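Local coordinates for NikO protein (Streptomyces tendae, PDB 4FQD) that acts as an enolpyruvyl transferase essential in nikkomycin biosynthesis and belongs to the MurA branch of the EPSP synthase family, at residues 32-37 against 434-439; 43-48 against 112-117; 56-61 against 76-81; 62-67 against 103-108. The protein carries 4 engineered substitutions. All coordinates share one frame; numbering follows the deposited sequence.

Interaction 1: residues 32-37 against 434-439; sequences GFKHSL and LARGYR. With SO4 (sulfate ion), chain D.
K34, at the start of helix 34-44, meets R436 in the loop that follows strand 425-429. The K34 side chain starts with CB already directed at 434-439. CG lies anti to the backbone N (chi1 162°), and every later torsion is extended, which turns the lysine into a straight arm. Along this arm the carbonyl O of R436 is approached in turn by CD and CE, with K34 CD 3.3 Å from R436 O. The tip then bonds to the same oxygen, K34 NZ to R436 O at 3.0 Å. NZ comes from above the carbonyl plane, 37° out of it, and not along a lone pair. With an alanine here the R436 carbonyl would probably lose this donor, and a tie between the two segments would go.

The R436 side chain bends at chi3 and turns its guanidinium to a sulfate, probably from the crystallisation liquor. NH1 of R436 reaches sulfate O2 at 3.1 Å and NH2 of R436 reaches sulfate O3 at 3.3 Å, both nearly straight, in a paired end-on grip. O2 sits at the guanidinium edge, in its plane. NH2 also bonds to H433 ND1, and L409 N is another donor to the sulfate. K34 NZ is 4.4 Å from R436 NH1, but of the two only the arginine is bonded to the sulfate. The two segments come from different lobes of the beta/alpha inverse barrel. An arginine that holds an anion, with a lysine from the other lobe nearby, is consistent with the interdomain cleft of EPSP synthase family enzymes.

Interaction 2: residues 43-48 against 112-117; sequences AAATAS and LPALVS
The backbone O of A43 takes two bonds from T46, the residue whose methyl rests on A114. The hydroxyl gives the shorter one, T46 OG1 to A43 O at 2.8 Å, with the donor tilted 27° from the carbonyl plane. The second, from T46 N, is weak at 3.4 Å to A43 O. At chi1 73° the hydroxyl sits between the backbone N and the carbonyl carbon and folds back on its own chain. CG2 is thereby left anti to the carbonyl carbon, where it meets the neighbouring helix.

There A114 does the touching with its single methyl. A114 CB lies 3.7 Å from T46 CG2 and equally far from A45 CB. It comes nearer still to the backbone, 3.4 Å from A45 O. Small residues let the chains close in: the CA atoms of T46 and A114 are 4.5 Å apart. If a valine took the place of T46, A43 O would probably lose the shorter of its two bonds and keep only the weak one from the backbone N at this position.

A type I turn from A44 to A47 carries the chain on, closed by A47 N to A44 O. T46 also touches V205 and L253, and P113 leans on helix 192-204. This is close, alanine-mediated packing of the chain that follows A44 against helix 112-118, in the buried interior of one lobe of the inverse barrel.

Interaction 3: residues 56-61 against 76-81; sequences CPDIVE and AHYDGA
C56 and D58 meet Y78 across a split beta-alpha-beta unit. Strand 50-54 leads through this loop into helix 60-71, and the chain returns in strand 75-79, with strand 84-88 lying between the two parallel strands. Y78 reaches out from strand 75-79 with CG anti to the backbone N (chi1 -178°), and the ring extends to the loop.

The hydroxyl makes the polar bond, Y78 OH to C56 O at 2.9 Å. It comes from above the carbonyl plane, 35° out of it. Seen from the ring, C56 O lies at the edge and in the ring plane. The cysteine sulfur joins on the same flank, with C56 SG 3.7 Å from Y78 CE1. This is an oblique sulfur-aromatic contact, 4.8 Å from C56 SG to the centroid of the Y78 ring.

D58 takes the other flank and crosses the tyrosine at about a right angle. D58 CB is 3.4 Å from Y78 OH, and D58 OD1 is 3.6 Å from Y78 CE2. The carboxylate and ring planes are 28° apart. Next to the tyrosine, D79 OD1 accepts from A81 N in an Asx turn just after the strand.

The Y78 proton is thus given to a backbone carbonyl. D58 N lies close to the hydroxyl without bonding to it, so a single hydrogen bond anchors the ring to the loop, and sulfur, carbon and carboxylate contacts flank it.

Interaction 4: residues 62-67 against 103-108; sequences TAVLGE and GRIHGS
Helix 60-71 runs past the loop at 103-108 with V64 CA and I105 CA 7.2 Å apart, close enough for branched side chains to fill the interval. This is helix-to-loop packing within one lobe of the inverse barrel, and it is almost wholly apolar.

I105 is the centre. Its CG1 is placed between the backbone N and the carbonyl carbon (chi1 57°), and the chain then extends and places CD1 against V64 and L65. V64 meets it tip to tip. V64 CG1 is 3.7 Å from I105 CD1, while V64 CG2 is 3.7 Å from I105 CG2, so both branches of each residue take part. L65 comes across at about a right angle and lays its CD2 3.7 Å from I105 CD1, which therefore sits between two helix side chains. V60 and E61 of the same helix also touch I105, and L101 packs on V64.

R104 borders this apolar patch on its exposed side. Bent at chi3 (69°), it brings NE beside the valine. The guanidinium turns its edge to the valine: V64 CG2 lies near its plane, 3.8 Å from R104 NE.

Overall arrangement
From the N terminus, 32-37 comes first and waits longest for its partner: interaction 1 closes a loop of nearly the whole chain and joins the two lobes. Within it, 43-48 pairs with 112-117, and interaction 2 in turn encloses both others. Interactions 3 and 4 cross, because 62-67 follows 56-61 directly but finds its mate at 103-108, beyond 76-81. Both use helix 60-71 and are joined by a probable hydrogen bond from T62 OG1 to P57 O. Interactions 1 and 2 share helix 34-44, their centres about 22 Å apart. Interaction 3 also packs on interaction 1, where V60 touches A435.

Interaction 1: residues 32-37 against 434-439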
loop_
_atom_site.group_PDB
_atom_site.type_symbol
_atom_site.label_atom_id
_atom_site.label_comp_id
_atom_site.label_asym_id
_atom_site.label_seq_id
_atom_site.Cartn_x
_atom_site.Cartn_y
_atom_site.Cartn_z
ATOM N N GLY A 32 -27.830 2.981 -12.051
ATOM C CA GLY A 32 -27.756 2.791 -10.614
ATOM C C GLY A 32 -26.739 1.749 -10.199
ATOM O O GLY A 32 -26.353 0.891 -10.995
ATOM N N PHE A 33 -26.306 1.829 -8.946
ATOM C CA PHE A 33 -25.313 0.908 -8.406
ATOM C C PHE A 33 -25.846 -0.521 -8.390
ATOM O O PHE A 33 -26.864 -0.812 -7.763
ATOM C CB PHE A 33 -24.904 1.331 -6.993
ATOM C CG PHE A 33 -23.598 0.743 -6.531
ATOM C CD1 PHE A 33 -22.729 0.144 -7.429
ATOM C CD2 PHE A 33 -23.241 0.789 -5.192
ATOM C CE1 PHE A 33 -21.528 -0.395 -7.000
ATOM C CE2 PHE A 33 -22.044 0.252 -4.757
ATOM C CZ PHE A 33 -21.185 -0.340 -5.661
ATOM N N LYS A 34 -25.144 -1.400 -9.097
ATOM C CA LYS A 34 -25.482 -2.815 -9.165
ATOM C C LYS A 34 -25.540 -3.462 -7.785
ATOM O O LYS A 34 -26.451 -4.237 -7.488
ATOM C CB LYS A 34 -24.452 -3.544 -10.026
ATOM C CG LYS A 34 -24.424 -5.047 -9.831
ATOM C CD LYS A 34 -23.257 -5.669 -10.574
ATOM C CE LYS A 34 -23.164 -7.159 -10.298
ATOM N NZ LYS A 34 -22.008 -7.781 -11.000
ATOM N N HIS A 35 -24.565 -3.138 -6.945
ATOM C CA HIS A 35 -24.460 -3.752 -5.627
ATOM C C HIS A 35 -25.510 -3.221 -4.650
ATOM O O HIS A 35 -25.975 -3.951 -3.775
ATOM C CB HIS A 35 -23.044 -3.577 -5.072
ATOM C CG HIS A 35 -21.990 -4.244 -5.901
ATOM N ND1 HIS A 35 -20.845 -3.596 -6.314
ATOM C CD2 HIS A 35 -21.909 -5.501 -6.398
ATOM C CE1 HIS A 35 -20.106 -4.424 -7.029
ATOM N NE2 HIS A 35 -20.728 -5.588 -7.094
ATOM N N SER A 36 -25.886 -1.955 -4.807
ATOM C CA SER A 36 -26.951 -1.371 -3.996
ATOM C C SER A 36 -28.299 -1.954 -4.396
ATOM O O SER A 36 -29.189 -2.121 -3.562
ATOM C CB SER A 36 -26.980 0.150 -4.143
ATOM O OG SER A 36 -25.869 0.746 -3.503
ATOM N N LEU A 37 -28.440 -2.250 -5.684
ATOM C CA LEU A 37 -29.644 -2.886 -6.199
ATOM C C LEU A 37 -29.858 -4.242 -5.541
ATOM O O LEU A 37 -30.970 -4.578 -5.138
ATOM C CB LEU A 37 -29.544 -3.052 -7.715
ATOM C CG LEU A 37 -30.577 -3.972 -8.365
ATOM C CD1 LEU A 37 -31.987 -3.449 -8.152
ATOM C CD2 LEU A 37 -30.282 -4.124 -9.841
ATOM N N LEU A 434 -19.312 -8.039 -19.582
ATOM C CA LEU A 434 -19.741 -6.642 -19.513
ATOM C C LEU A 434 -21.222 -6.476 -19.178
ATOM O O LEU A 434 -21.617 -5.477 -18.574
ATOM C CB LEU A 434 -19.432 -5.922 -20.828
ATOM C CG LEU A 434 -17.962 -5.688 -21.182
ATOM C CD1 LEU A 434 -17.845 -5.059 -22.563
ATOM C CD2 LEU A 434 -17.291 -4.814 -20.135
ATOM N N ALA A 435 -22.035 -7.451 -19.570
ATOM C CA ALA A 435 -23.479 -7.376 -19.364
ATOM C C ALA A 435 -23.860 -7.448 -17.887
ATOM O O ALA A 435 -24.968 -7.072 -17.505
ATOM C CB ALA A 435 -24.187 -8.470 -20.152
ATOM N N ARG A 436 -22.937 -7.931 -17.061
ATOM C CA ARG A 436 -23.191 -8.068 -15.631
ATOM C C ARG A 436 -22.770 -6.828 -14.846
ATOM O O ARG A 436 -22.995 -6.746 -13.639
ATOM C CB ARG A 436 -22.479 -9.305 -15.078
ATOM C CG ARG A 436 -22.958 -10.616 -15.682
ATOM C CD ARG A 436 -22.240 -11.813 -15.074
ATOM N NE ARG A 436 -20.818 -11.837 -15.405
ATOM C CZ ARG A 436 -19.850 -11.448 -14.583
ATOM N NH1 ARG A 436 -20.142 -11.003 -13.369
ATOM N NH2 ARG A 436 -18.584 -11.506 -14.974
ATOM N N GLY A 437 -22.162 -5.865 -15.533
ATOM C CA GLY A 437 -21.701 -4.649 -14.887
ATOM C C GLY A 437 -22.183 -3.386 -15.573
ATOM O O GLY A 437 -22.345 -2.345 -14.935
ATOM N N TYR A 438 -22.409 -3.477 -16.878
ATOM C CA TYR A 438 -22.861 -2.329 -17.657
ATOM C C TYR A 438 -24.102 -2.693 -18.459
ATOM O O TYR A 438 -24.287 -3.848 -18.839
ATOM C CB TYR A 438 -21.753 -1.851 -18.600
ATOM C CG TYR A 438 -20.434 -1.569 -17.915
ATOM C CD1 TYR A 438 -19.496 -2.577 -17.733
ATOM C CD2 TYR A 438 -20.126 -0.296 -17.454
ATOM C CE1 TYR A 438 -18.290 -2.327 -17.108
ATOM C CE2 TYR A 438 -18.922 -0.035 -16.827
ATOM C CZ TYR A 438 -18.007 -1.055 -16.658
ATOM O OH TYR A 438 -16.805 -0.803 -16.038
ATOM N N ARG A 439 -24.952 -1.701 -18.711
ATOM C CA ARG A 439 -26.149 -1.904 -19.517
ATOM C C ARG A 439 -25.754 -2.345 -20.920
ATOM O O ARG A 439 -26.186 -3.392 -21.402
ATOM C CB ARG A 439 -26.963 -0.613 -19.594
ATOM C CG ARG A 439 -28.260 -0.746 -20.372
ATOM C CD ARG A 439 -28.791 0.613 -20.799
ATOM N NE ARG A 439 -27.859 1.298 -21.691
ATOM C CZ ARG A 439 -27.811 1.114 -23.006
ATOM N NH1 ARG A 439 -28.641 0.261 -23.591
ATOM N NH2 ARG A 439 -26.930 1.780 -23.739
HETATM S S SO4 D . -16.352 -10.356 -11.667
HETATM O O1 SO4 D . -15.743 -9.153 -11.105
HETATM O O2 SO4 D . -17.791 -10.331 -11.424
HETATM O O3 SO4 D . -16.107 -10.404 -13.106
HETATM O O4 SO4 D . -15.767 -11.537 -11.037
#

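Interaction 2: residues 43-48 against 112-117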
loop_
_atom_site.group_PDB
_atom_site.type_symbol
_atom_site.label_atom_id
_atom_site.label_comp_id
_atom_site.label_asym_id
_atom_site.label_seq_id
_atom_site.Cartn_x
_atom_site.Cartn_y
_atom_site.Cartn_z
ATOM N N ALA A 43 -33.222 -6.708 0.941
ATOM C CA ALA A 43 -33.965 -6.163 2.070
ATOM C C ALA A 43 -35.463 -6.209 1.796
ATOM O O ALA A 43 -36.268 -6.394 2.708
ATOM C CB ALA A 43 -33.521 -4.740 2.357
ATOM N N ALA A 44 -35.828 -6.040 0.529
ATOM C CA ALA A 44 -37.226 -6.071 0.116
ATOM C C ALA A 44 -37.802 -7.480 0.213
ATOM O O ALA A 44 -38.993 -7.660 0.464
ATOM C CB ALA A 44 -37.370 -5.537 -1.300
ATOM N N ALA A 45 -36.944 -8.477 0.018
ATOM C CA ALA A 45 -37.365 -9.874 0.043
ATOM C C ALA A 45 -37.800 -10.314 1.437
ATOM O O ALA A 45 -38.504 -11.314 1.589
ATOM C CB ALA A 45 -36.249 -10.769 -0.470
ATOM N N THR A 46 -37.377 -9.567 2.451
ATOM C CA THR A 46 -37.714 -9.890 3.831
ATOM C C THR A 46 -39.009 -9.209 4.258
ATOM O O THR A 46 -39.598 -9.562 5.279
ATOM C CB THR A 46 -36.601 -9.438 4.795
ATOM O OG1 THR A 46 -36.618 -8.010 4.910
ATOM C CG2 THR A 46 -35.239 -9.889 4.294
ATOM N N ALA A 47 -39.451 -8.236 3.467
ATOM C CA ALA A 47 -40.567 -7.382 3.859
ATOM C C ALA A 47 -41.912 -7.825 3.287
ATOM O O ALA A 47 -41.986 -8.739 2.466
ATOM C CB ALA A 47 -40.283 -5.937 3.475
ATOM N N SER A 48 -42.971 -7.159 3.737
ATOM C CA SER A 48 -44.319 -7.409 3.244
ATOM C C SER A 48 -44.873 -6.133 2.628
ATOM O O SER A 48 -46.078 -5.883 2.667
ATOM C CB SER A 48 -45.230 -7.867 4.383
ATOM O OG SER A 48 -44.662 -8.953 5.093
ATOM N N LEU A 112 -31.061 -15.428 1.071
ATOM C CA LEU A 112 -31.076 -16.458 2.111
ATOM C C LEU A 112 -31.666 -16.026 3.463
ATOM O O LEU A 112 -32.415 -16.793 4.072
ATOM C CB LEU A 112 -29.680 -17.063 2.301
ATOM C CG LEU A 112 -29.130 -17.873 1.126
ATOM C CD1 LEU A 112 -27.749 -18.421 1.451
ATOM C CD2 LEU A 112 -30.086 -18.997 0.763
ATOM N N PRO A 113 -31.324 -14.814 3.950
ATOM C CA PRO A 113 -31.955 -14.380 5.202
ATOM C C PRO A 113 -33.474 -14.279 5.091
ATOM O O PRO A 113 -34.177 -14.579 6.053
ATOM C CB PRO A 113 -31.356 -12.990 5.426
ATOM C CG PRO A 113 -30.036 -13.048 4.759
ATOM C CD PRO A 113 -30.251 -13.889 3.538
ATOM N N ALA A 114 -33.967 -13.864 3.929
ATOM C CA ALA A 114 -35.405 -13.765 3.704
ATOM C C ALA A 114 -36.051 -15.146 3.655
ATOM O O ALA A 114 -37.120 -15.361 4.224
ATOM C CB ALA A 114 -35.689 -13.004 2.421
ATOM N N LEU A 115 -35.391 -16.076 2.972
ATOM C CA LEU A 115 -35.905 -17.432 2.811
ATOM C C LEU A 115 -35.955 -18.186 4.137
ATOM O O LEU A 115 -36.970 -18.792 4.479
ATOM C CB LEU A 115 -35.050 -18.209 1.807
ATOM C CG LEU A 115 -35.016 -17.684 0.370
ATOM C CD1 LEU A 115 -33.991 -18.448 -0.456
ATOM C CD2 LEU A 115 -36.394 -17.776 -0.266
ATOM N N VAL A 116 -34.856 -18.143 4.881
ATOM C CA VAL A 116 -34.743 -18.907 6.119
ATOM C C VAL A 116 -35.645 -18.343 7.218
ATOM O O VAL A 116 -36.021 -19.052 8.149
ATOM C CB VAL A 116 -33.276 -18.980 6.612
ATOM C CG1 VAL A 116 -32.886 -17.708 7.344
ATOM C CG2 VAL A 116 -33.073 -20.190 7.507
ATOM N N SER A 117 -36.002 -17.069 7.097
ATOM C CA SER A 117 -36.814 -16.409 8.110
ATOM C C SER A 117 -38.298 -16.530 7.796
ATOM O O SER A 117 -39.142 -16.429 8.686
ATOM C CB SER A 117 -36.424 -14.936 8.228
ATOM O OG SER A 117 -37.269 -14.257 9.136
#

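Interaction 3: residues 56-61 against 76-81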
loop_
_atom_site.group_PDB
_atom_site.type_symbol
_atom_site.label_atom_id
_atom_site.label_comp_id
_atom_site.label_asym_id
_atom_site.label_seq_id
_atom_site.Cartn_x
_atom_site.Cartn_y
_atom_site.Cartn_z
ATOM N N CYS A 56 -32.809 2.348 -11.553
ATOM C CA CYS A 56 -32.414 0.947 -11.538
ATOM C C CYS A 56 -31.728 0.568 -12.843
ATOM O O CYS A 56 -32.268 0.804 -13.924
ATOM C CB CYS A 56 -33.626 0.045 -11.293
ATOM S SG CYS A 56 -33.238 -1.721 -11.247
ATOM N N PRO A 57 -30.529 -0.022 -12.745
ATOM C CA PRO A 57 -29.753 -0.405 -13.927
ATOM C C PRO A 57 -30.403 -1.556 -14.688
ATOM O O PRO A 57 -30.933 -2.484 -14.077
ATOM C CB PRO A 57 -28.414 -0.851 -13.335
ATOM C CG PRO A 57 -28.746 -1.297 -11.954
ATOM C CD PRO A 57 -29.849 -0.391 -11.490
ATOM N N ASP A 58 -30.365 -1.483 -16.014
ATOM C CA ASP A 58 -30.903 -2.542 -16.856
ATOM C C ASP A 58 -29.817 -3.567 -17.160
ATOM O O ASP A 58 -29.261 -3.595 -18.259
ATOM C CB ASP A 58 -31.468 -1.957 -18.151
ATOM C CG ASP A 58 -32.145 -3.002 -19.017
ATOM O OD1 ASP A 58 -32.570 -4.045 -18.475
ATOM O OD2 ASP A 58 -32.258 -2.776 -20.240
ATOM N N ILE A 59 -29.513 -4.404 -16.174
ATOM C CA ILE A 59 -28.467 -5.409 -16.314
ATOM C C ILE A 59 -28.999 -6.807 -16.021
ATOM O O ILE A 59 -30.200 -6.997 -15.825
ATOM C CB ILE A 59 -27.274 -5.109 -15.387
ATOM C CG1 ILE A 59 -27.749 -4.962 -13.940
ATOM C CG2 ILE A 59 -26.556 -3.847 -15.839
ATOM C CD1 ILE A 59 -26.641 -4.635 -12.962
ATOM N N VAL A 60 -28.094 -7.780 -15.991
ATOM C CA VAL A 60 -28.461 -9.175 -15.767
ATOM C C VAL A 60 -29.107 -9.381 -14.401
ATOM O O VAL A 60 -30.117 -10.077 -14.282
ATOM C CB VAL A 60 -27.235 -10.103 -15.896
ATOM C CG1 VAL A 60 -27.621 -11.545 -15.602
ATOM C CG2 VAL A 60 -26.621 -9.980 -17.284
ATOM N N GLU A 61 -28.521 -8.766 -13.376
ATOM C CA GLU A 61 -29.009 -8.889 -12.005
ATOM C C GLU A 61 -30.482 -8.502 -11.882
ATOM O O GLU A 61 -31.259 -9.197 -11.232
ATOM C CB GLU A 61 -28.165 -8.030 -11.058
ATOM C CG GLU A 61 -26.713 -8.469 -10.932
ATOM C CD GLU A 61 -26.534 -9.631 -9.976
ATOM O OE1 GLU A 61 -27.417 -9.835 -9.119
ATOM O OE2 GLU A 61 -25.512 -10.342 -10.079
ATOM N N ALA A 76 -42.693 -8.543 -9.120
ATOM C CA ALA A 76 -41.525 -7.843 -9.647
ATOM C C ALA A 76 -41.777 -7.360 -11.071
ATOM O O ALA A 76 -42.127 -8.148 -11.950
ATOM C CB ALA A 76 -40.300 -8.740 -9.607
ATOM N N HIS A 77 -41.594 -6.063 -11.296
ATOM C CA HIS A 77 -41.779 -5.488 -12.622
ATOM C C HIS A 77 -40.786 -4.367 -12.899
ATOM O O HIS A 77 -40.721 -3.385 -12.161
ATOM C CB HIS A 77 -43.206 -4.965 -12.791
ATOM C CG HIS A 77 -43.432 -4.235 -14.079
ATOM N ND1 HIS A 77 -43.529 -2.864 -14.150
ATOM C CD2 HIS A 77 -43.570 -4.690 -15.348
ATOM C CE1 HIS A 77 -43.724 -2.502 -15.407
ATOM N NE2 HIS A 77 -43.751 -3.591 -16.152
ATOM N N TYR A 78 -40.015 -4.520 -13.971
ATOM C CA TYR A 78 -39.042 -3.507 -14.358
ATOM C C TYR A 78 -39.547 -2.666 -15.526
ATOM O O TYR A 78 -39.831 -3.187 -16.604
ATOM C CB TYR A 78 -37.699 -4.151 -14.713
ATOM C CG TYR A 78 -36.628 -3.152 -15.090
ATOM C CD1 TYR A 78 -36.089 -2.293 -14.141
ATOM C CD2 TYR A 78 -36.151 -3.073 -16.392
ATOM C CE1 TYR A 78 -35.108 -1.377 -14.478
ATOM C CE2 TYR A 78 -35.168 -2.161 -16.739
ATOM C CZ TYR A 78 -34.650 -1.317 -15.779
ATOM O OH TYR A 78 -33.673 -0.410 -16.120
ATOM N N ASP A 79 -39.660 -1.362 -15.297
ATOM C CA ASP A 79 -40.083 -0.432 -16.334
ATOM C C ASP A 79 -38.855 0.239 -16.941
ATOM O O ASP A 79 -38.369 1.246 -16.425
ATOM C CB ASP A 79 -41.028 0.619 -15.747
ATOM C CG ASP A 79 -41.812 1.366 -16.812
ATOM O OD1 ASP A 79 -41.355 1.419 -17.974
ATOM O OD2 ASP A 79 -42.888 1.907 -16.483
ATOM N N GLY A 80 -38.363 -0.321 -18.042
ATOM C CA GLY A 80 -37.153 0.164 -18.683
ATOM C C GLY A 80 -37.233 1.589 -19.200
ATOM O O GLY A 80 -36.206 2.225 -19.441
ATOM N N ALA A 81 -38.452 2.092 -19.370
ATOM C CA ALA A 81 -38.660 3.451 -19.860
ATOM C C ALA A 81 -38.134 4.492 -18.877
ATOM O O ALA A 81 -37.382 5.389 -19.256
ATOM C CB ALA A 81 -40.133 3.690 -20.153
#

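Interaction 4: residues 62-67 against 103-108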
loop_
_atom_site.group_PDB
_atom_site.type_symbol
_atom_site.label_atom_id
_atom_site.label_comp_id
_atom_site.label_asym_id
_atom_site.label_seq_id
_atom_site.Cartn_x
_atom_site.Cartn_y
_atom_site.Cartn_z
ATOM N N THR A 62 -30.854 -7.394 -12.516
ATOM C CA THR A 62 -32.225 -6.897 -12.460
ATOM C C THR A 62 -33.212 -7.906 -13.039
ATOM O O THR A 62 -34.271 -8.156 -12.463
ATOM C CB THR A 62 -32.375 -5.568 -13.224
ATOM O OG1 THR A 62 -31.373 -4.644 -12.787
ATOM C CG2 THR A 62 -33.752 -4.968 -12.987
ATOM N N ALA A 63 -32.853 -8.486 -14.179
ATOM C CA ALA A 63 -33.716 -9.447 -14.856
ATOM C C ALA A 63 -33.894 -10.720 -14.037
ATOM O O ALA A 63 -35.015 -11.192 -13.850
ATOM C CB ALA A 63 -33.163 -9.774 -16.237
ATOM N N VAL A 64 -32.786 -11.267 -13.545
ATOM C CA VAL A 64 -32.822 -12.513 -12.786
ATOM C C VAL A 64 -33.555 -12.351 -11.456
ATOM O O VAL A 64 -34.399 -13.176 -11.105
ATOM C CB VAL A 64 -31.407 -13.066 -12.533
ATOM C CG1 VAL A 64 -31.478 -14.372 -11.756
ATOM C CG2 VAL A 64 -30.675 -13.268 -13.851
ATOM N N LEU A 65 -33.232 -11.286 -10.725
ATOM C CA LEU A 65 -33.899 -10.994 -9.458
ATOM C C LEU A 65 -35.401 -10.832 -9.655
ATOM O O LEU A 65 -36.197 -11.260 -8.821
ATOM C CB LEU A 65 -33.320 -9.733 -8.813
ATOM C CG LEU A 65 -31.952 -9.859 -8.138
ATOM C CD1 LEU A 65 -31.470 -8.501 -7.651
ATOM C CD2 LEU A 65 -32.010 -10.852 -6.989
ATOM N N GLY A 66 -35.779 -10.212 -10.768
ATOM C CA GLY A 66 -37.180 -10.039 -11.105
ATOM C C GLY A 66 -37.858 -11.368 -11.367
ATOM O O GLY A 66 -39.002 -11.583 -10.966
ATOM N N GLU A 67 -37.147 -12.266 -12.041
ATOM C CA GLU A 67 -37.676 -13.590 -12.342
ATOM C C GLU A 67 -37.767 -14.441 -11.081
ATOM O O GLU A 67 -38.717 -15.203 -10.908
ATOM C CB GLU A 67 -36.815 -14.289 -13.399
ATOM C CG GLU A 67 -36.876 -13.643 -14.776
ATOM C CD GLU A 67 -35.908 -14.272 -15.760
ATOM O OE1 GLU A 67 -35.222 -15.245 -15.381
ATOM O OE2 GLU A 67 -35.833 -13.794 -16.912
ATOM N N GLY A 103 -28.598 -19.595 -9.562
ATOM C CA GLY A 103 -27.162 -19.609 -9.773
ATOM C C GLY A 103 -26.684 -18.698 -10.889
ATOM O O GLY A 103 -25.481 -18.576 -11.123
ATOM N N ARG A 104 -27.623 -18.059 -11.581
ATOM C CA ARG A 104 -27.286 -17.147 -12.670
ATOM C C ARG A 104 -26.583 -15.892 -12.162
ATOM O O ARG A 104 -25.757 -15.307 -12.864
ATOM C CB ARG A 104 -28.539 -16.759 -13.460
ATOM C CG ARG A 104 -29.101 -17.872 -14.326
ATOM C CD ARG A 104 -30.435 -17.481 -14.942
ATOM N NE ARG A 104 -30.291 -16.431 -15.945
ATOM C CZ ARG A 104 -30.162 -16.659 -17.249
ATOM N NH1 ARG A 104 -30.163 -17.902 -17.709
ATOM N NH2 ARG A 104 -30.036 -15.646 -18.093
ATOM N N ILE A 105 -26.915 -15.481 -10.942
ATOM C CA ILE A 105 -26.330 -14.278 -10.359
ATOM C C ILE A 105 -25.754 -14.527 -8.968
ATOM O O ILE A 105 -26.070 -15.524 -8.317
ATOM C CB ILE A 105 -27.355 -13.131 -10.272
ATOM C CG1 ILE A 105 -28.576 -13.570 -9.463
ATOM C CG2 ILE A 105 -27.767 -12.676 -11.664
ATOM C CD1 ILE A 105 -29.587 -12.469 -9.248
ATOM N N HIS A 106 -24.906 -13.606 -8.523
ATOM C CA HIS A 106 -24.289 -13.690 -7.207
ATOM C C HIS A 106 -25.191 -13.068 -6.146
ATOM O O HIS A 106 -25.135 -13.437 -4.973
ATOM C CB HIS A 106 -22.929 -12.987 -7.224
ATOM C CG HIS A 106 -22.264 -12.919 -5.884
ATOM N ND1 HIS A 106 -22.310 -11.796 -5.088
ATOM C CD2 HIS A 106 -21.532 -13.833 -5.205
ATOM C CE1 HIS A 106 -21.639 -12.022 -3.972
ATOM N NE2 HIS A 106 -21.156 -13.251 -4.020
ATOM N N GLY A 107 -26.029 -12.128 -6.570
ATOM C CA GLY A 107 -26.888 -11.397 -5.657
ATOM C C GLY A 107 -27.979 -12.227 -5.006
ATOM O O GLY A 107 -28.597 -11.796 -4.032
ATOM N N SER A 108 -28.218 -13.419 -5.541
ATOM C CA SER A 108 -29.244 -14.306 -5.005
ATOM C C SER A 108 -28.847 -14.852 -3.636
ATOM O O SER A 108 -29.693 -15.316 -2.873
ATOM C CB SER A 108 -29.513 -15.459 -5.973
ATOM O OG SER A 108 -28.351 -16.246 -6.164
#